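Local coordinates for ABC-type transport system, sugar-family extracellular solute-binding protein (Peptoclostridium difficile 630, PDB 6HNI), which binds tyrosine, probably hands it as an extracellular lipoprotein to an ABC importer, and also has adhesive properties, at residues E126-T130 with N131-T135; S203-V206 with G207-V211; M224-V227 with S228-T232; E295-L298 with K299-M303. The protein carries 1 engineered substitution. All blocks are in the same frame, centred on the assembly; numbering follows the deposited sequence.

Contact 1: E126-T130 with N131-T135; sequences EKPGT and NVSGT
An ST turn leads the chain into strand 132-136, one of the two edge strands of the five-stranded parallel sheet, and its two ends, Thr-130 and Val-132, are joined through a side chain. Thr-130 OG1 accepts the backbone N-H of Val-132, with 3.2 Å between OG1 and N and an angle of 148° at the hydrogen. The hydroxyl oxygen sits between the backbone N and the carbonyl carbon of its own residue (chi1 66°), the rotamer that swings it forward over the next two residues. From there it also rests against the side chain of Val-132, 3.6 Å from CB to OG1 and 3.9 Å from CG2 to OG1. OG1 has a second hydrogen-bond partner in Leu-121 O, so the turn is tied to an earlier part of the same loop as well.

Pro-128 meets the strand a little further along. Its CB lies 3.1 Å from Val-132 O and its CG 3.5 Å from the same oxygen, so these two ring atoms cover a buried carbonyl oxygen that has no hydrogen-bond partner in the model. CG also approaches Ser-133 OG, at 4.2 Å; that hydroxyl is hydrogen-bonded to Met-281 O. Asn-131 ND2 bonds Thr-103 O and Ile-106 O. The side chain of Val-132 packs on Phe-100 of helix 93-102 and on Ile-108 and Ile-110 of strand 108-113. A threonine hydroxyl that accepts the N-H two residues on is the mark of an ST turn, which here leads into an edge strand of an alpha/beta lobe of the periplasmic-binding-protein type.

Contact 2: S203-V206 with G207-V211; sequences SSLV and GKIDV
Leu-205 and Lys-208 close a type II beta turn at the end of helix 198-205, from which the chain runs on to strand 211-214. Lys-208 N donates to Leu-205 O at 2.9 Å, and the donor stands above the carbonyl plane, 42° out of it. Gly-207 holds the third place of the turn with a phi of 90°, where a CB would clash with Val-206 O.

The side chain of Ile-209 then folds back over the same helix end. Its CB stands 4.1 Å from Leu-205 O. The next branch, CG1, comes closer to that oxygen, at 3.6 Å, because it lies between the backbone N and the carbonyl carbon of its own residue (chi1 69°), while CG2 passes 3.9 Å from it. CD1, the tip, ends 4.0 Å from Leu-205 CB in apolar contact. Both residues also pack on Val-188 of strand 186-192, so the turn is pressed onto the four-stranded sheet, and Ile-209 reaches Ile-236 besides. Lys-208 lays its aliphatic part along the last helical turn: its CD comes within 3.4 Å of Ser-204 O.

Contact 3: M224-V227 with S228-T232; sequences MPIV and SKIAT. With EDO (1,2-ethanediol), chain F.
Met-224 O and Ser-228 N open a run of five consecutive i to i+4 bonds in helix 224-233. That bond is the shortest of them, 2.8 Å from N to O, and the donor lies nearly on the line of the carbonyl. Lys-229 N reaches Pro-225 O at 3.1 Å from above the carbonyl plane. Ile-230 N bonds Ile-226 O at 3.2 Å, and Ala-231 N bonds Val-227 O at 2.9 Å.

Ser-228 O, acceptor of the fifth bond, takes two donors from one residue: Thr-232 OG1 at 2.7 Å and Thr-232 N at 2.9 Å, arriving from opposite faces of its plane. Ser-228 OG, anti to its own N (chi1 170°), turns to Gly-249 O instead. In the first turn Ile-226 N donates to O1 of a 1,2-ethanediol, probably from the crystallisation liquor, at 3.2 Å. Ile-226 and Ile-230 lie side by side, CG2 of the first 4.1 Å from CD1 of the second, on the flank facing helix 198-205. The chemistry implies a helix in which the carbonyls of Met-224 to Ser-228 all have N-H partners, while at least one N-H of the first turn can take a solvent-like molecule.

Contact 4: E295-L298 with K299-M303; sequences EDIL and KALGM
The flat groups here are peptide units, and the carbonyl oxygen of Leu-298 takes two donors: Met-303 N meets it at 3.0 Å, tilted 24° from the plane, while Leu-301 N adds a weak bond. The carbonyl of Ile-297 receives Leu-301 N at 3.0 Å, again tilted from its plane, and Leu-301 CG lies 3.4 Å from that oxygen. Earlier in the helix Lys-299 N stands 41° above the carbonyl plane of Glu-295, and Ala-300 N bonds Asp-296 O in the usual helical manner. Asp-296 OD2 takes the N-H of Thr-316.

Gly-302, with a phi of 74°, turns the chain out of the helix and donates its N-H to Lys-299 O at 2.9 Å. Across this reversal Leu-298 and Met-303 cross at about a right angle. Leu-298 CD1 presses on Met-303 CB at 3.4 Å, tighter than an ordinary carbon contact, and lies 3.9 Å from Met-303 SD. Both side chains also rest on Phe-151 of helix 148-151. On another flank Ile-297 and Leu-301 run side by side, with 4.1 Å from CG2 of the isoleucine to CD1 of the leucine. The 6→1 bond from Met-303 N to Leu-298 O, together with the positive phi of Gly-302, marks a Schellman motif; the Leu-298 and Met-303 side chains add the apolar contact that commonly accompanies it. The motif here ends the helix of the beta-alpha-beta unit formed by strand 290-294, helix 295-300 and strand 311-314.

All four contacts are local and follow in series, so none nests in or crosses another. Contact 1 comes first, closing the turn into strand 132-136 at the edge of the five-stranded sheet; its centre is about 37 Å or more from those of the others, on the opposite side of the chain's centre. Contact 2 then closes the turn between helix 198-205 and strand 211-214 of the four-stranded sheet. Contact 3, within helix 224-233, touches contact 2 where Ile-230 meets Ser-203. Contact 4 ends helix 295-300, whose Ile-297 and Ala-300 pack on Ser-228 and Thr-232, making helix 224-233 the bridge between contacts 2 and 4.

Contact 1: E126-T130 with N131-T135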
ATOM      1  N   GLU A 126       5.737  -5.629 -18.112  1.00 16.42           N
ATOM      2  CA  GLU A 126       6.889  -6.389 -18.633  1.00 16.31           C
ATOM      3  C   GLU A 126       7.949  -5.533 -19.303  1.00 17.60           C
ATOM      4  O   GLU A 126       9.108  -5.937 -19.316  1.00 20.41           O
ATOM      5  CB  GLU A 126       6.402  -7.453 -19.634  1.00 21.16           C
ATOM      6  CG  GLU A 126       5.470  -8.493 -19.041  1.00 28.20           C
ATOM      7  CD  GLU A 126       3.978  -8.063 -19.009  1.00 38.45           C
ATOM      8  OE1 GLU A 126       3.608  -6.954 -19.532  1.00 38.31           O
ATOM      9  OE2 GLU A 126       3.162  -8.841 -18.444  1.00 52.50           O
ATOM     10  N   LYS A 127       7.547  -4.410 -19.916  1.00 17.63           N
ATOM     11  CA  LYS A 127       8.484  -3.500 -20.592  1.00 17.23           C
ATOM     12  C   LYS A 127       8.016  -2.074 -20.343  1.00 16.73           C
ATOM     13  O   LYS A 127       7.178  -1.544 -21.085  1.00 18.29           O
ATOM     14  CB  LYS A 127       8.559  -3.776 -22.090  1.00 20.49           C
ATOM     15  CG  LYS A 127       9.679  -3.000 -22.768  1.00 24.28           C
ATOM     16  CD  LYS A 127       9.802  -3.373 -24.247  1.00 30.63           C
ATOM     17  CE  LYS A 127      10.813  -4.474 -24.489  1.00 40.99           C
ATOM     18  NZ  LYS A 127      12.194  -3.914 -24.539  1.00 51.22           N
ATOM     19  N   PRO A 128       8.526  -1.464 -19.280  1.00 13.73           N
ATOM     20  CA  PRO A 128       8.015  -0.148 -18.917  1.00 14.83           C
ATOM     21  C   PRO A 128       8.085   0.887 -19.984  1.00 15.13           C
ATOM     22  O   PRO A 128       7.144   1.669 -20.172  1.00 15.89           O
ATOM     23  CB  PRO A 128       8.839   0.243 -17.721  1.00 16.55           C
ATOM     24  CG  PRO A 128       9.133  -1.034 -17.073  1.00 18.50           C
ATOM     25  CD  PRO A 128       9.315  -2.043 -18.184  1.00 16.90           C
ATOM     26  N   GLY A 129       9.210   0.956 -20.705  1.00 15.37           N
ATOM     27  CA  GLY A 129       9.298   1.890 -21.797  1.00 18.02           C
ATOM     28  C   GLY A 129       9.375   3.353 -21.390  1.00 17.72           C
ATOM     29  O   GLY A 129       9.149   4.236 -22.220  1.00 22.31           O
ATOM     30  N   THR A 130       9.684   3.576 -20.108  1.00 15.57           N
ATOM     31  CA  THR A 130       9.804   4.885 -19.469  1.00 14.58           C
ATOM     32  C   THR A 130      11.026   4.799 -18.536  1.00 14.42           C
ATOM     33  O   THR A 130      11.703   3.754 -18.477  1.00 18.20           O
ATOM     34  CB  THR A 130       8.538   5.254 -18.618  1.00 15.12           C
ATOM     35  OG1 THR A 130       8.449   4.357 -17.514  1.00 15.59           O
ATOM     36  CG2 THR A 130       7.263   5.178 -19.460  1.00 16.05           C
ATOM     37  N   ASN A 131      11.275   5.848 -17.776  1.00 13.12           N
ATOM     38  CA  ASN A 131      12.315   5.853 -16.766  1.00 12.37           C
ATOM     39  C   ASN A 131      11.923   5.246 -15.419  1.00 11.81           C
ATOM     40  O   ASN A 131      12.567   5.491 -14.407  1.00 13.47           O
ATOM     41  CB  ASN A 131      12.925   7.250 -16.554  1.00 13.21           C
ATOM     42  CG  ASN A 131      11.899   8.313 -16.086  1.00 14.38           C
ATOM     43  OD1 ASN A 131      10.861   8.453 -16.722  1.00 15.77           O
ATOM     44  ND2 ASN A 131      12.258   9.105 -15.089  1.00 13.37           N
ATOM     45  N   VAL A 132      10.835   4.470 -15.408  1.00 12.33           N
ATOM     46  CA  VAL A 132      10.290   3.905 -14.180  1.00 11.96           C
ATOM     47  C   VAL A 132      10.237   2.378 -14.214  1.00 11.67           C
ATOM     48  O   VAL A 132       9.781   1.811 -15.187  1.00 14.05           O
ATOM     49  CB  VAL A 132       8.834   4.399 -13.938  1.00 11.85           C
ATOM     50  CG1 VAL A 132       8.331   3.875 -12.614  1.00 13.98           C
ATOM     51  CG2 VAL A 132       8.833   5.924 -13.969  1.00 12.68           C
ATOM     52  N   SER A 133      10.677   1.735 -13.134  1.00 11.82           N
ATOM     53  CA  SER A 133      10.395   0.329 -12.878  1.00 11.86           C
ATOM     54  C   SER A 133      10.299   0.118 -11.374  1.00 11.25           C
ATOM     55  O   SER A 133      10.179   1.107 -10.619  1.00 14.03           O
ATOM     56  CB  SER A 133      11.415  -0.606 -13.521  1.00 13.06           C
ATOM     57  OG  SER A 133      10.909  -1.939 -13.412  1.00 15.56           O
ATOM     58  N   GLY A 134      10.238  -1.122 -10.911  1.00 11.76           N
ATOM     59  CA  GLY A 134      10.203  -1.430  -9.520  1.00 11.97           C
ATOM     60  C   GLY A 134       9.232  -2.540  -9.204  1.00 11.05           C
ATOM     61  O   GLY A 134       9.120  -3.496  -9.910  1.00 13.13           O
ATOM     62  N   THR A 135       8.521  -2.330  -8.097  1.00 10.88           N
ATOM     63  CA  THR A 135       7.583  -3.318  -7.610  1.00 11.29           C
ATOM     64  C   THR A 135       6.162  -2.688  -7.457  1.00 11.31           C
ATOM     65  O   THR A 135       6.033  -1.496  -7.223  1.00 12.69           O
ATOM     66  CB  THR A 135       7.973  -3.902  -6.248  1.00 12.91           C
ATOM     67  OG1 THR A 135       8.271  -2.858  -5.332  1.00 13.55           O
ATOM     68  CG2 THR A 135       9.243  -4.787  -6.374  1.00 11.97           C
TER

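Contact 2: S203-V206 with G207-V211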
ATOM      1  N   SER A 203     -18.922   6.603  10.113  1.00 12.82           N
ATOM      2  CA  SER A 203     -20.148   6.680  10.903  1.00 12.49           C
ATOM      3  C   SER A 203     -21.387   6.469  10.040  1.00 13.64           C
ATOM      4  O   SER A 203     -22.341   5.807  10.478  1.00 17.84           O
ATOM      5  CB  SER A 203     -20.188   8.005  11.635  1.00 14.79           C
ATOM      6  OG  SER A 203     -19.120   8.140  12.537  1.00 15.69           O
ATOM      7  N   SER A 204     -21.351   6.976   8.816  1.00 14.26           N
ATOM      8  CA  SER A 204     -22.455   6.884   7.872  1.00 14.64           C
ATOM      9  C   SER A 204     -22.666   5.475   7.312  1.00 17.16           C
ATOM     10  O   SER A 204     -23.779   5.139   6.821  1.00 21.70           O
ATOM     11  CB  SER A 204     -22.234   7.867   6.700  1.00 19.44           C
ATOM     12  OG  SER A 204     -21.328   7.388   5.723  1.00 21.25           O
ATOM     13  N   LEU A 205     -21.605   4.675   7.324  1.00 16.84           N
ATOM     14  CA  LEU A 205     -21.670   3.266   6.887  1.00 18.53           C
ATOM     15  C   LEU A 205     -22.274   2.337   7.952  1.00 23.91           C
ATOM     16  O   LEU A 205     -22.786   1.267   7.606  1.00 21.87           O
ATOM     17  CB  LEU A 205     -20.306   2.796   6.439  1.00 18.12           C
ATOM     18  CG  LEU A 205     -19.799   3.427   5.155  1.00 17.99           C
ATOM     19  CD1 LEU A 205     -18.328   3.033   4.927  1.00 19.83           C
ATOM     20  CD2 LEU A 205     -20.642   3.001   3.985  1.00 20.67           C
ATOM     21  N   VAL A 206     -22.265   2.752   9.225  1.00 29.15           N
ATOM     22  CA  VAL A 206     -22.995   2.033  10.304  1.00 26.76           C
ATOM     23  C   VAL A 206     -24.495   1.898  10.040  1.00 26.11           C
ATOM     24  O   VAL A 206     -25.210   2.872   9.789  1.00 34.11           O
ATOM     25  CB  VAL A 206     -22.804   2.727  11.690  1.00 27.01           C
ATOM     26  CG1 VAL A 206     -23.638   2.075  12.800  1.00 32.03           C
ATOM     27  CG2 VAL A 206     -21.339   2.736  12.088  1.00 24.39           C
ATOM     28  N   GLY A 207     -24.987   0.687  10.193  1.00 26.54           N
ATOM     29  CA  GLY A 207     -26.354   0.382   9.950  1.00 29.89           C
ATOM     30  C   GLY A 207     -26.535  -0.010   8.532  1.00 25.51           C
ATOM     31  O   GLY A 207     -27.585  -0.545   8.229  1.00 33.73           O
ATOM     32  N   LYS A 208     -25.547   0.242   7.643  1.00 21.89           N
ATOM     33  CA  LYS A 208     -25.745  -0.026   6.237  1.00 20.29           C
ATOM     34  C   LYS A 208     -24.931  -1.191   5.683  1.00 15.67           C
ATOM     35  O   LYS A 208     -25.177  -1.607   4.562  1.00 19.96           O
ATOM     36  CB  LYS A 208     -25.433   1.197   5.408  1.00 24.72           C
ATOM     37  CG  LYS A 208     -26.339   2.388   5.665  1.00 29.56           C
ATOM     38  CD  LYS A 208     -25.928   3.544   4.787  1.00 37.89           C
ATOM     39  CE  LYS A 208     -26.182   3.291   3.300  1.00 43.67           C
ATOM     40  NZ  LYS A 208     -25.419   4.247   2.454  1.00 52.57           N
ATOM     41  N   ILE A 209     -23.942  -1.671   6.440  1.00 15.69           N
ATOM     42  CA  ILE A 209     -22.997  -2.707   5.967  1.00 16.29           C
ATOM     43  C   ILE A 209     -22.822  -3.806   7.003  1.00 16.97           C
ATOM     44  O   ILE A 209     -23.064  -3.592   8.220  1.00 18.31           O
ATOM     45  CB  ILE A 209     -21.600  -2.103   5.604  1.00 15.58           C
ATOM     46  CG1 ILE A 209     -20.836  -1.614   6.861  1.00 14.58           C
ATOM     47  CG2 ILE A 209     -21.803  -1.037   4.557  1.00 14.82           C
ATOM     48  CD1 ILE A 209     -19.423  -1.061   6.586  1.00 14.53           C
ATOM     49  N   ASP A 210     -22.344  -4.972   6.519  1.00 14.72           N
ATOM     50  CA  ASP A 210     -22.065  -6.088   7.382  1.00 15.28           C
ATOM     51  C   ASP A 210     -20.547  -6.173   7.693  1.00 14.62           C
ATOM     52  O   ASP A 210     -20.153  -6.728   8.731  1.00 20.38           O
ATOM     53  CB  ASP A 210     -22.523  -7.381   6.709  1.00 15.66           C
ATOM     54  CG  ASP A 210     -24.037  -7.410   6.388  1.00 17.79           C
ATOM     55  OD1 ASP A 210     -24.827  -6.944   7.247  1.00 22.56           O
ATOM     56  OD2 ASP A 210     -24.431  -7.925   5.297  1.00 20.68           O
ATOM     57  N   VAL A 211     -19.729  -5.689   6.747  1.00 12.27           N
ATOM     58  CA  VAL A 211     -18.257  -5.756   6.842  0.50 12.43           C
ATOM     59  C   VAL A 211     -17.705  -4.569   6.055  1.00 11.47           C
ATOM     60  O   VAL A 211     -18.316  -4.121   5.088  1.00 13.19           O
ATOM     61  CB  VAL A 211     -17.771  -7.113   6.277  0.50 12.81           C
ATOM     62  CG1 VAL A 211     -17.966  -7.179   4.763  0.50 14.59           C
ATOM     63  CG2 VAL A 211     -16.285  -7.372   6.608  0.50 11.46           C
TER

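Contact 3: M224-V227 with S228-T232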
ATOM      1  N   MET A 224      -6.466   4.659  10.209  1.00 14.46           N
ATOM      2  CA  MET A 224      -7.022   3.374  10.647  0.50 13.73           C
ATOM      3  C   MET A 224      -7.438   3.316  12.110  1.00 14.21           C
ATOM      4  O   MET A 224      -8.458   2.740  12.428  1.00 16.89           O
ATOM      5  CB  MET A 224      -6.086   2.196  10.319  0.50 15.27           C
ATOM      6  CG  MET A 224      -6.426   1.570   8.985  0.50 18.07           C
ATOM      7  SD  MET A 224      -8.141   0.958   8.775  0.50 17.73           S
ATOM      8  CE  MET A 224      -8.478   0.217  10.378  0.50 19.58           C
ATOM      9  N   PRO A 225      -6.649   3.927  13.015  1.00 13.77           N
ATOM     10  CA  PRO A 225      -7.098   3.859  14.418  1.00 15.42           C
ATOM     11  C   PRO A 225      -8.498   4.461  14.656  1.00 15.16           C
ATOM     12  O   PRO A 225      -9.232   3.931  15.504  1.00 16.12           O
ATOM     13  CB  PRO A 225      -6.001   4.603  15.162  1.00 15.67           C
ATOM     14  CG  PRO A 225      -4.772   4.365  14.288  1.00 17.07           C
ATOM     15  CD  PRO A 225      -5.290   4.477  12.889  1.00 15.55           C
ATOM     16  N   ILE A 226      -8.838   5.525  13.944  1.00 14.17           N
ATOM     17  CA  ILE A 226     -10.189   6.105  13.984  1.00 13.06           C
ATOM     18  C   ILE A 226     -11.225   5.151  13.395  1.00 13.34           C
ATOM     19  O   ILE A 226     -12.295   4.905  14.002  1.00 14.79           O
ATOM     20  CB  ILE A 226     -10.241   7.467  13.249  1.00 15.04           C
ATOM     21  CG1 ILE A 226      -9.369   8.494  13.992  1.00 17.70           C
ATOM     22  CG2 ILE A 226     -11.693   8.007  13.181  1.00 15.55           C
ATOM     23  CD1 ILE A 226      -9.148   9.801  13.273  1.00 19.38           C
ATOM     24  N   VAL A 227     -10.947   4.617  12.211  1.00 13.39           N
ATOM     25  CA  VAL A 227     -11.843   3.685  11.560  1.00 14.07           C
ATOM     26  C   VAL A 227     -12.108   2.483  12.443  1.00 13.86           C
ATOM     27  O   VAL A 227     -13.282   2.108  12.663  1.00 15.33           O
ATOM     28  CB  VAL A 227     -11.323   3.262  10.179  1.00 15.27           C
ATOM     29  CG1 VAL A 227     -12.156   2.133   9.588  1.00 17.05           C
ATOM     30  CG2 VAL A 227     -11.266   4.434   9.245  1.00 14.77           C
ATOM     31  N   SER A 228     -11.052   1.929  13.008  1.00 15.01           N
ATOM     32  CA  SER A 228     -11.127   0.781  13.897  1.00 14.95           C
ATOM     33  C   SER A 228     -12.015   1.045  15.131  1.00 14.68           C
ATOM     34  O   SER A 228     -12.870   0.230  15.486  1.00 16.68           O
ATOM     35  CB  SER A 228      -9.715   0.360  14.366  1.00 16.89           C
ATOM     36  OG  SER A 228      -9.790  -0.607  15.412  1.00 18.58           O
ATOM     37  N   LYS A 229     -11.790   2.171  15.778  1.00 14.96           N
ATOM     38  CA  LYS A 229     -12.489   2.497  17.007  1.00 15.83           C
ATOM     39  C   LYS A 229     -14.005   2.553  16.748  1.00 14.45           C
ATOM     40  O   LYS A 229     -14.803   1.933  17.471  1.00 18.13           O
ATOM     41  CB  LYS A 229     -11.971   3.831  17.579  1.00 18.14           C
ATOM     42  CG  LYS A 229     -12.427   4.117  18.973  1.00 20.60           C
ATOM     43  CD  LYS A 229     -11.630   3.422  20.042  1.00 22.97           C
ATOM     44  CE  LYS A 229     -12.223   3.795  21.392  1.00 26.48           C
ATOM     45  NZ  LYS A 229     -11.406   3.243  22.490  1.00 34.95           N
ATOM     46  N   ILE A 230     -14.405   3.286  15.713  1.00 13.62           N
ATOM     47  CA  ILE A 230     -15.834   3.421  15.404  1.00 13.33           C
ATOM     48  C   ILE A 230     -16.428   2.098  14.877  1.00 14.82           C
ATOM     49  O   ILE A 230     -17.551   1.698  15.227  1.00 17.29           O
ATOM     50  CB  ILE A 230     -16.089   4.581  14.416  1.00 13.99           C
ATOM     51  CG1 ILE A 230     -15.725   5.917  15.093  1.00 16.37           C
ATOM     52  CG2 ILE A 230     -17.547   4.628  13.957  1.00 14.65           C
ATOM     53  CD1 ILE A 230     -15.561   7.091  14.181  1.00 16.60           C
ATOM     54  N   ALA A 231     -15.696   1.404  14.019  1.00 14.21           N
ATOM     55  CA  ALA A 231     -16.216   0.145  13.488  1.00 14.81           C
ATOM     56  C   ALA A 231     -16.426  -0.891  14.586  1.00 15.86           C
ATOM     57  O   ALA A 231     -17.466  -1.573  14.619  1.00 17.46           O
ATOM     58  CB  ALA A 231     -15.277  -0.408  12.425  1.00 14.69           C
ATOM     59  N   THR A 232     -15.444  -1.021  15.466  1.00 15.95           N
ATOM     60  CA  THR A 232     -15.424  -2.048  16.479  1.00 17.19           C
ATOM     61  C   THR A 232     -16.516  -1.778  17.521  1.00 17.20           C
ATOM     62  O   THR A 232     -17.156  -2.710  18.005  1.00 21.40           O
ATOM     63  CB  THR A 232     -14.025  -2.184  17.120  1.00 18.66           C
ATOM     64  OG1 THR A 232     -13.080  -2.400  16.077  1.00 20.65           O
ATOM     65  CG2 THR A 232     -13.955  -3.365  18.059  1.00 20.59           C
TER
HETATM   66  C1  EDO F 405      -5.457   8.372  13.482  1.00 23.37           C
HETATM   67  O1  EDO F 405      -6.405   7.444  13.086  1.00 28.39           O
HETATM   68  C2  EDO F 405      -5.099   8.301  14.951  1.00 43.70           C
HETATM   69  O2  EDO F 405      -6.006   9.092  15.718  1.00 43.96           O

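Contact 4: E295-L298 with K299-M303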
ATOM      1  N   GLU A 295      -5.684  -9.989  17.396  1.00 20.51           N
ATOM      2  CA  GLU A 295      -6.385 -10.753  18.440  0.50 21.16           C
ATOM      3  C   GLU A 295      -7.167  -9.872  19.414  1.00 20.19           C
ATOM      4  O   GLU A 295      -8.091 -10.342  20.053  1.00 24.95           O
ATOM      5  CB  GLU A 295      -5.429 -11.687  19.216  0.50 24.51           C
ATOM      6  CG  GLU A 295      -4.376 -11.024  20.095  0.50 24.86           C
ATOM      7  CD  GLU A 295      -3.616 -12.040  20.964  0.50 29.07           C
ATOM      8  OE1 GLU A 295      -3.794 -12.047  22.198  0.50 30.00           O
ATOM      9  OE2 GLU A 295      -2.839 -12.851  20.422  0.50 26.26           O
ATOM     10  N   ASP A 296      -6.764  -8.600  19.564  1.00 20.75           N
ATOM     11  CA  ASP A 296      -7.459  -7.675  20.476  1.00 22.53           C
ATOM     12  C   ASP A 296      -8.812  -7.308  19.876  1.00 19.57           C
ATOM     13  O   ASP A 296      -9.832  -7.266  20.563  1.00 22.33           O
ATOM     14  CB  ASP A 296      -6.671  -6.368  20.679  1.00 24.72           C
ATOM     15  CG  ASP A 296      -5.364  -6.567  21.417  1.00 29.20           C
ATOM     16  OD1 ASP A 296      -5.405  -7.338  22.397  1.00 38.57           O
ATOM     17  OD2 ASP A 296      -4.324  -5.953  21.028  1.00 36.64           O
ATOM     18  N   ILE A 297      -8.811  -7.043  18.581  1.00 17.93           N
ATOM     19  CA  ILE A 297     -10.053  -6.733  17.839  1.00 18.25           C
ATOM     20  C   ILE A 297     -10.958  -7.963  17.768  1.00 19.12           C
ATOM     21  O   ILE A 297     -12.157  -7.841  17.972  1.00 19.12           O
ATOM     22  CB  ILE A 297      -9.744  -6.182  16.415  1.00 16.83           C
ATOM     23  CG1 ILE A 297      -8.953  -4.880  16.484  1.00 17.55           C
ATOM     24  CG2 ILE A 297     -10.998  -5.940  15.601  1.00 15.70           C
ATOM     25  CD1 ILE A 297      -9.600  -3.737  17.235  1.00 18.62           C
ATOM     26  N   LEU A 298     -10.378  -9.145  17.544  1.00 19.56           N
ATOM     27  CA  LEU A 298     -11.116 -10.403  17.528  1.00 19.23           C
ATOM     28  C   LEU A 298     -11.901 -10.583  18.837  1.00 22.07           C
ATOM     29  O   LEU A 298     -13.084 -10.899  18.818  1.00 22.88           O
ATOM     30  CB  LEU A 298     -10.188 -11.586  17.367  1.00 21.69           C
ATOM     31  CG  LEU A 298     -10.818 -12.959  17.154  1.00 22.86           C
ATOM     32  CD1 LEU A 298     -11.431 -13.092  15.780  1.00 22.85           C
ATOM     33  CD2 LEU A 298      -9.758 -14.012  17.349  1.00 23.73           C
ATOM     34  N   LYS A 299     -11.213 -10.368  19.960  1.00 21.14           N
ATOM     35  CA  LYS A 299     -11.815 -10.504  21.269  1.00 22.81           C
ATOM     36  C   LYS A 299     -12.872  -9.418  21.497  1.00 24.07           C
ATOM     37  O   LYS A 299     -13.952  -9.709  22.027  1.00 26.05           O
ATOM     38  CB  LYS A 299     -10.748 -10.458  22.371  1.00 22.98           C
ATOM     39  CG  LYS A 299     -11.334 -10.600  23.774  1.00 28.10           C
ATOM     40  CD  LYS A 299     -10.245 -10.569  24.825  1.00 36.22           C
ATOM     41  CE  LYS A 299     -10.846 -10.307  26.191  1.00 42.52           C
ATOM     42  NZ  LYS A 299      -9.780 -10.244  27.222  1.00 52.66           N
ATOM     43  N   ALA A 300     -12.592  -8.182  21.108  1.00 22.80           N
ATOM     44  CA  ALA A 300     -13.578  -7.094  21.244  1.00 23.55           C
ATOM     45  C   ALA A 300     -14.873  -7.375  20.475  1.00 21.82           C
ATOM     46  O   ALA A 300     -15.955  -6.947  20.904  1.00 25.20           O
ATOM     47  CB  ALA A 300     -12.989  -5.765  20.807  1.00 22.88           C
ATOM     48  N   LEU A 301     -14.784  -8.094  19.352  1.00 21.11           N
ATOM     49  CA  LEU A 301     -15.975  -8.482  18.562  1.00 22.28           C
ATOM     50  C   LEU A 301     -16.690  -9.737  19.101  1.00 24.88           C
ATOM     51  O   LEU A 301     -17.691 -10.171  18.533  1.00 28.18           O
ATOM     52  CB  LEU A 301     -15.588  -8.681  17.088  1.00 20.52           C
ATOM     53  CG  LEU A 301     -15.103  -7.410  16.361  1.00 20.18           C
ATOM     54  CD1 LEU A 301     -14.627  -7.773  14.996  1.00 20.30           C
ATOM     55  CD2 LEU A 301     -16.213  -6.377  16.163  1.00 20.51           C
ATOM     56  N   GLY A 302     -16.135 -10.327  20.154  1.00 27.14           N
ATOM     57  CA  GLY A 302     -16.652 -11.523  20.782  1.00 28.15           C
ATOM     58  C   GLY A 302     -16.412 -12.772  19.967  1.00 28.59           C
ATOM     59  O   GLY A 302     -17.163 -13.731  20.101  1.00 32.58           O
ATOM     60  N   MET A 303     -15.385 -12.774  19.122  1.00 27.49           N
ATOM     61  CA  MET A 303     -15.101 -13.924  18.280  1.00 27.61           C
ATOM     62  C   MET A 303     -14.061 -14.865  18.883  1.00 30.81           C
ATOM     63  O   MET A 303     -13.185 -14.451  19.661  1.00 32.70           O
ATOM     64  CB  MET A 303     -14.639 -13.435  16.914  1.00 23.74           C
ATOM     65  CG  MET A 303     -15.716 -12.664  16.149  1.00 24.27           C
ATOM     66  SD  MET A 303     -14.975 -12.049  14.610  1.00 26.78           S
ATOM     67  CE  MET A 303     -16.379 -11.204  13.908  1.00 24.37           C
TER